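Local atomic coordinates of glutamine synthetase (PDB entry 4BAX), a protein that belongs to the glutamine synthetase family, combining a beta-grasp domain with a catalytic domain, and is modelled as an assembly of ten subunits. Residues A[67-72]-A[205-210]; A[242-247]-A[302-307]. All coordinates share one frame; numbering follows the deposited sequence.

In the fold
The two contacts lie on opposite sides of the chain's centre, with their own centres 41 Å apart and nearest atoms about 29 Å apart. Along the chain they come in series: interaction 1 closes with helix 190-210 before interaction 2 opens just ahead of helix 244-253. Interaction 1 spans two domains, setting the loop between strands 56-66 and 75-82 of the beta-grasp sheet against a helix of the catalytic domain, close to a second subunit. Interaction 2 joins helix 244-253 to helix 302-307, its centre about 25 Å from the chain's centre. They share no helix or strand; interaction 1 links the two domains, and interaction 2 joins two helices far from the centre.

Interaction 1: A[67-72]-A[205-210]; sequences DPIRGG and YRTAED
Ile69 lays both branches of its side chain against Arg206. Its CD1 stands over the centre of the guanidinium, 3.9 Å above the plane, and also meets the aliphatic stem, with CD1 3.4 Å from Arg206 CG. The other branch reaches the end of the group, Ile69 CG2 lying 3.5 Å from Arg206 NH2. This double contact depends on the arginine's shape: its chain bends at chi2 (74°), bringing the guanidinium round to the same methyl that CG touches. Farther along the helix, Thr207 OG1 is a looser neighbour, 4.2 Å from Ile69 CD1; this hydroxyl is hydrogen-bonded to Leu203 O and Asn161 ND2. No hydrogen bond crosses between the segments; the contact is Ile69 carbon laid over one face of the guanidinium and against the arginine's stem.

Behind the first shell, Asp67 shapes the loop. Its OD1 accepts from Arg70 N at 3.1 Å in an Asx motif, the nearly straight bond (174°) arriving from above the carboxylate plane. The backbone adds Gly71 N to Asp67 O, 2.8 Å, closing the turn that presents Ile69. On the helix, Arg206 NH1 and Asp210 OD2 form a long salt bridge of 3.7 Å.

Arg70 is paired with Glu7 and with Glu156 of a second subunit, whose Val144 packs on Arg206. The loop joins antiparallel strands 56-66 and 75-82, and helix 152-164 lies beside both segments, Asn161 touching Ile69 and Ala157 touching Thr207.

Interaction 2: A[242-247]-A[302-307]; sequences EGYDAI and WQVEKD
Tyr244 reaches across to helix 302-307 with its ring set obliquely to the backbone at Val304 and Glu305. Its CE1 lies 3.7 Å from Glu305 CA, while CD1 is 3.9 Å from Val304 O. The side chain leaves the backbone with CG roughly anti to N (chi1 -158°), which carries the phenol over to the other helix. At the far end of the ring, Tyr244 OH meets the aliphatic part of Glu305 at a slant, 3.6 Å from Glu305 CG.

The glutamate begins extended from its backbone and then bends at chi2 (-90°), so that methylene carbons, not carboxylate oxygens, meet the phenol. Ring and carboxylate planes stand almost perpendicular, 87° apart, and no hydrogen bond joins the two groups.

One turn deeper, Ile247 offers the tip of its longer branch to Val304: Ile247 CD1 and Val304 CG1 approach to 3.7 Å. That same valine methyl is also the one nearest the tyrosine, Tyr244 CE1 to Val304 CG1 being 4.4 Å, so it faces Tyr244 loosely and Ile247 closely. Val291, on strand 289-291, touches Tyr244 and Glu305, and Tyr311 packs on Val304.

Chemically this is a contact graded from buried aliphatic groups at Ile247 and Val304 to an exposed acidic residue at Glu305. Van der Waals packing holds it, with the tyrosine spanning from the aliphatic pair to the solvent-exposed glutamate.

Interaction 1: A[67-72]-A[205-210]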
loop_
_atom_site.group_PDB
_atom_site.type_symbol
_atom_site.label_atom_id
_atom_site.label_comp_id
_atom_site.label_asym_id
_atom_site.label_seq_id
_atom_site.Cartn_x
_atom_site.Cartn_y
_atom_site.Cartn_z
ATOM N N ASP A 67 20.907 4.407 35.801
ATOM C CA ASP A 67 20.405 4.292 34.438
ATOM C C ASP A 67 19.076 3.559 34.499
ATOM O O ASP A 67 19.038 2.353 34.703
ATOM C CB ASP A 67 21.409 3.492 33.591
ATOM C CG ASP A 67 21.089 3.513 32.101
ATOM O OD1 ASP A 67 19.896 3.636 31.747
ATOM O OD2 ASP A 67 22.025 3.394 31.281
ATOM N N PRO A 68 17.975 4.302 34.307
ATOM C CA PRO A 68 16.585 3.820 34.395
ATOM C C PRO A 68 16.176 2.900 33.238
ATOM O O PRO A 68 15.262 2.067 33.372
ATOM C CB PRO A 68 15.776 5.121 34.364
ATOM C CG PRO A 68 16.622 6.060 33.555
ATOM C CD PRO A 68 18.046 5.726 33.925
ATOM N N ILE A 69 16.806 3.104 32.089
ATOM C CA ILE A 69 16.556 2.274 30.917
ATOM C C ILE A 69 17.246 0.910 30.986
ATOM O O ILE A 69 16.634 -0.140 30.789
ATOM C CB ILE A 69 16.944 3.016 29.632
ATOM C CG1 ILE A 69 16.080 4.275 29.519
ATOM C CG2 ILE A 69 16.749 2.125 28.437
ATOM C CD1 ILE A 69 16.464 5.164 28.404
ATOM N N ARG A 70 18.545 0.945 31.243
ATOM C CA ARG A 70 19.305 -0.276 31.392
ATOM C C ARG A 70 18.935 -1.025 32.668
ATOM O O ARG A 70 18.906 -2.257 32.679
ATOM C CB ARG A 70 20.798 0.021 31.363
ATOM C CG ARG A 70 21.394 -0.093 29.984
ATOM C CD ARG A 70 22.693 0.659 29.908
ATOM N NE ARG A 70 23.256 0.603 28.568
ATOM C CZ ARG A 70 24.325 1.299 28.197
ATOM N NH1 ARG A 70 24.943 2.101 29.067
ATOM N NH2 ARG A 70 24.774 1.191 26.953
ATOM N N GLY A 71 18.665 -0.277 33.737
ATOM C CA GLY A 71 18.290 -0.887 34.996
ATOM C C GLY A 71 19.467 -1.476 35.758
ATOM O O GLY A 71 20.631 -1.208 35.436
ATOM N N GLY A 72 19.160 -2.224 36.817
ATOM C CA GLY A 72 20.185 -2.894 37.598
ATOM C C GLY A 72 21.189 -1.973 38.247
ATOM O O GLY A 72 20.805 -0.983 38.879
ATOM N N TYR A 205 15.104 12.335 24.822
ATOM C CA TYR A 205 15.513 11.956 23.478
ATOM C C TYR A 205 15.689 10.469 23.419
ATOM O O TYR A 205 15.242 9.799 22.497
ATOM C CB TYR A 205 16.860 12.575 23.150
ATOM C CG TYR A 205 16.910 14.069 23.057
ATOM C CD1 TYR A 205 16.002 14.789 22.285
ATOM C CD2 TYR A 205 17.914 14.768 23.718
ATOM C CE1 TYR A 205 16.098 16.182 22.204
ATOM C CE2 TYR A 205 18.010 16.135 23.641
ATOM C CZ TYR A 205 17.114 16.840 22.888
ATOM O OH TYR A 205 17.246 18.212 22.841
ATOM N N ARG A 206 16.375 9.973 24.430
ATOM C CA ARG A 206 16.701 8.569 24.504
ATOM C C ARG A 206 15.469 7.666 24.707
ATOM O O ARG A 206 15.313 6.669 23.998
ATOM C CB ARG A 206 17.777 8.346 25.560
ATOM C CG ARG A 206 18.076 6.920 25.913
ATOM C CD ARG A 206 18.859 6.207 24.860
ATOM N NE ARG A 206 19.117 4.826 25.244
ATOM C CZ ARG A 206 18.237 3.839 25.096
ATOM N NH1 ARG A 206 17.029 4.087 24.586
ATOM N NH2 ARG A 206 18.559 2.601 25.472
ATOM N N THR A 207 14.556 8.077 25.588
ATOM C CA THR A 207 13.309 7.345 25.806
ATOM C C THR A 207 12.470 7.322 24.519
ATOM O O THR A 207 11.912 6.276 24.152
ATOM C CB THR A 207 12.480 7.964 26.961
ATOM O OG1 THR A 207 13.255 7.911 28.155
ATOM C CG2 THR A 207 11.198 7.195 27.202
ATOM N N ALA A 208 12.439 8.458 23.816
ATOM C CA ALA A 208 11.634 8.610 22.601
ATOM C C ALA A 208 12.142 7.731 21.444
ATOM O O ALA A 208 11.377 7.363 20.542
ATOM C CB ALA A 208 11.542 10.079 22.190
ATOM N N GLU A 209 13.420 7.359 21.494
ATOM C CA GLU A 209 13.984 6.467 20.489
ATOM C C GLU A 209 13.226 5.147 20.425
ATOM O O GLU A 209 13.001 4.618 19.339
ATOM C CB GLU A 209 15.446 6.165 20.787
ATOM C CG GLU A 209 16.382 7.326 20.513
ATOM C CD GLU A 209 17.806 7.039 20.957
ATOM O OE1 GLU A 209 18.144 5.858 21.168
ATOM O OE2 GLU A 209 18.591 7.998 21.106
ATOM N N ASP A 210 12.810 4.638 21.580
ATOM C CA ASP A 210 12.089 3.366 21.653
ATOM C C ASP A 210 10.701 3.416 21.032
ATOM O O ASP A 210 10.209 2.409 20.497
ATOM C CB ASP A 210 12.034 2.868 23.106
ATOM C CG ASP A 210 13.400 2.494 23.650
ATOM O OD1 ASP A 210 14.265 2.068 22.851
ATOM O OD2 ASP A 210 13.627 2.649 24.869
#

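Interaction 2: A[242-247]-A[302-307]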
loop_
_atom_site.group_PDB
_atom_site.type_symbol
_atom_site.label_atom_id
_atom_site.label_comp_id
_atom_site.label_asym_id
_atom_site.label_seq_id
_atom_site.Cartn_x
_atom_site.Cartn_y
_atom_site.Cartn_z
ATOM N N GLU A 242 11.987 35.414 52.031
ATOM C CA GLU A 242 11.627 36.132 53.250
ATOM C C GLU A 242 10.790 37.406 53.085
ATOM O O GLU A 242 9.897 37.654 53.896
ATOM C CB GLU A 242 12.860 36.357 54.152
ATOM C CG GLU A 242 13.178 35.099 54.994
ATOM C CD GLU A 242 14.637 34.989 55.444
ATOM O OE1 GLU A 242 15.338 36.021 55.501
ATOM O OE2 GLU A 242 15.094 33.860 55.733
ATOM N N GLY A 243 11.084 38.222 52.072
ATOM C CA GLY A 243 10.424 39.515 51.951
ATOM C C GLY A 243 10.258 40.062 50.542
ATOM O O GLY A 243 10.985 39.695 49.617
ATOM N N TYR A 244 9.289 40.959 50.384
ATOM C CA TYR A 244 8.908 41.507 49.079
ATOM C C TYR A 244 9.861 42.519 48.487
ATOM O O TYR A 244 9.848 42.748 47.280
ATOM C CB TYR A 244 7.493 42.097 49.134
ATOM C CG TYR A 244 6.799 42.203 47.783
ATOM C CD1 TYR A 244 6.306 41.075 47.129
ATOM C CD2 TYR A 244 6.624 43.436 47.172
ATOM C CE1 TYR A 244 5.671 41.178 45.889
ATOM C CE2 TYR A 244 5.986 43.549 45.937
ATOM C CZ TYR A 244 5.513 42.416 45.298
ATOM O OH TYR A 244 4.886 42.518 44.071
ATOM N N ASP A 245 10.631 43.182 49.335
ATOM C CA ASP A 245 11.530 44.226 48.854
ATOM C C ASP A 245 12.624 43.620 47.968
ATOM O O ASP A 245 12.997 44.186 46.934
ATOM C CB ASP A 245 12.126 45.007 50.028
ATOM C CG ASP A 245 11.188 46.107 50.530
ATOM O OD1 ASP A 245 10.228 46.473 49.806
ATOM O OD2 ASP A 245 11.423 46.618 51.650
ATOM N N ALA A 246 13.108 42.454 48.389
ATOM C CA ALA A 246 14.115 41.722 47.638
ATOM C C ALA A 246 13.555 41.260 46.291
ATOM O O ALA A 246 14.262 41.277 45.283
ATOM C CB ALA A 246 14.619 40.531 48.461
ATOM N N ILE A 247 12.276 40.895 46.273
ATOM C CA ILE A 247 11.587 40.475 45.044
ATOM C C ILE A 247 11.555 41.597 44.020
ATOM O O ILE A 247 11.871 41.387 42.854
ATOM C CB ILE A 247 10.129 40.030 45.346
ATOM C CG1 ILE A 247 10.086 38.760 46.205
ATOM C CG2 ILE A 247 9.342 39.828 44.055
ATOM C CD1 ILE A 247 9.970 37.478 45.420
ATOM N N TRP A 302 0.674 35.870 41.681
ATOM C CA TRP A 302 -0.247 36.554 42.578
ATOM C C TRP A 302 -0.040 36.113 44.048
ATOM O O TRP A 302 -0.222 36.922 44.964
ATOM C CB TRP A 302 -1.702 36.355 42.122
ATOM C CG TRP A 302 -2.174 34.940 42.183
ATOM C CD1 TRP A 302 -2.057 33.992 41.201
ATOM C CD2 TRP A 302 -2.870 34.312 43.268
ATOM N NE1 TRP A 302 -2.613 32.806 41.621
ATOM C CE2 TRP A 302 -3.125 32.974 42.882
ATOM C CE3 TRP A 302 -3.297 34.743 44.532
ATOM C CZ2 TRP A 302 -3.787 32.066 43.717
ATOM C CZ3 TRP A 302 -3.960 33.841 45.358
ATOM C CH2 TRP A 302 -4.200 32.518 44.944
ATOM N N GLN A 303 0.342 34.845 44.267
ATOM C CA GLN A 303 0.591 34.342 45.622
ATOM C C GLN A 303 1.775 35.055 46.232
ATOM O O GLN A 303 1.798 35.304 47.435
ATOM C CB GLN A 303 0.891 32.839 45.622
ATOM C CG GLN A 303 -0.148 31.937 44.997
ATOM C CD GLN A 303 0.181 31.573 43.564
ATOM O OE1 GLN A 303 0.818 32.346 42.841
ATOM N NE2 GLN A 303 -0.264 30.392 43.141
ATOM N N VAL A 304 2.786 35.316 45.419
ATOM C CA VAL A 304 3.977 35.979 45.917
ATOM C C VAL A 304 3.624 37.400 46.346
ATOM O O VAL A 304 4.070 37.868 47.401
ATOM C CB VAL A 304 5.104 35.993 44.856
ATOM C CG1 VAL A 304 6.286 36.883 45.303
ATOM C CG2 VAL A 304 5.584 34.580 44.593
ATOM N N GLU A 305 2.822 38.096 45.531
ATOM C CA GLU A 305 2.433 39.454 45.901
ATOM C C GLU A 305 1.482 39.487 47.069
ATOM O O GLU A 305 1.556 40.384 47.898
ATOM C CB GLU A 305 1.838 40.185 44.720
ATOM C CG GLU A 305 1.486 41.640 45.059
ATOM C CD GLU A 305 0.076 41.758 45.585
ATOM O OE1 GLU A 305 -0.819 41.182 44.931
ATOM O OE2 GLU A 305 -0.153 42.445 46.620
ATOM N N LYS A 306 0.600 38.501 47.141
ATOM C CA LYS A 306 -0.321 38.382 48.271
ATOM C C LYS A 306 0.413 38.078 49.563
ATOM O O LYS A 306 0.129 38.653 50.609
ATOM C CB LYS A 306 -1.375 37.299 48.006
ATOM C CG LYS A 306 -2.405 37.155 49.127
ATOM C CD LYS A 306 -3.113 38.486 49.347
ATOM C CE LYS A 306 -4.212 38.433 50.421
ATOM N NZ LYS A 306 -4.577 39.807 50.932
ATOM N N ASP A 307 1.376 37.172 49.475
ATOM C CA ASP A 307 2.063 36.691 50.661
ATOM C C ASP A 307 3.259 37.583 51.042
ATOM O O ASP A 307 3.831 37.422 52.126
ATOM C CB ASP A 307 2.534 35.261 50.436
ATOM C CG ASP A 307 1.366 34.294 50.292
ATOM O OD1 ASP A 307 0.221 34.698 50.599
ATOM O OD2 ASP A 307 1.586 33.136 49.872
#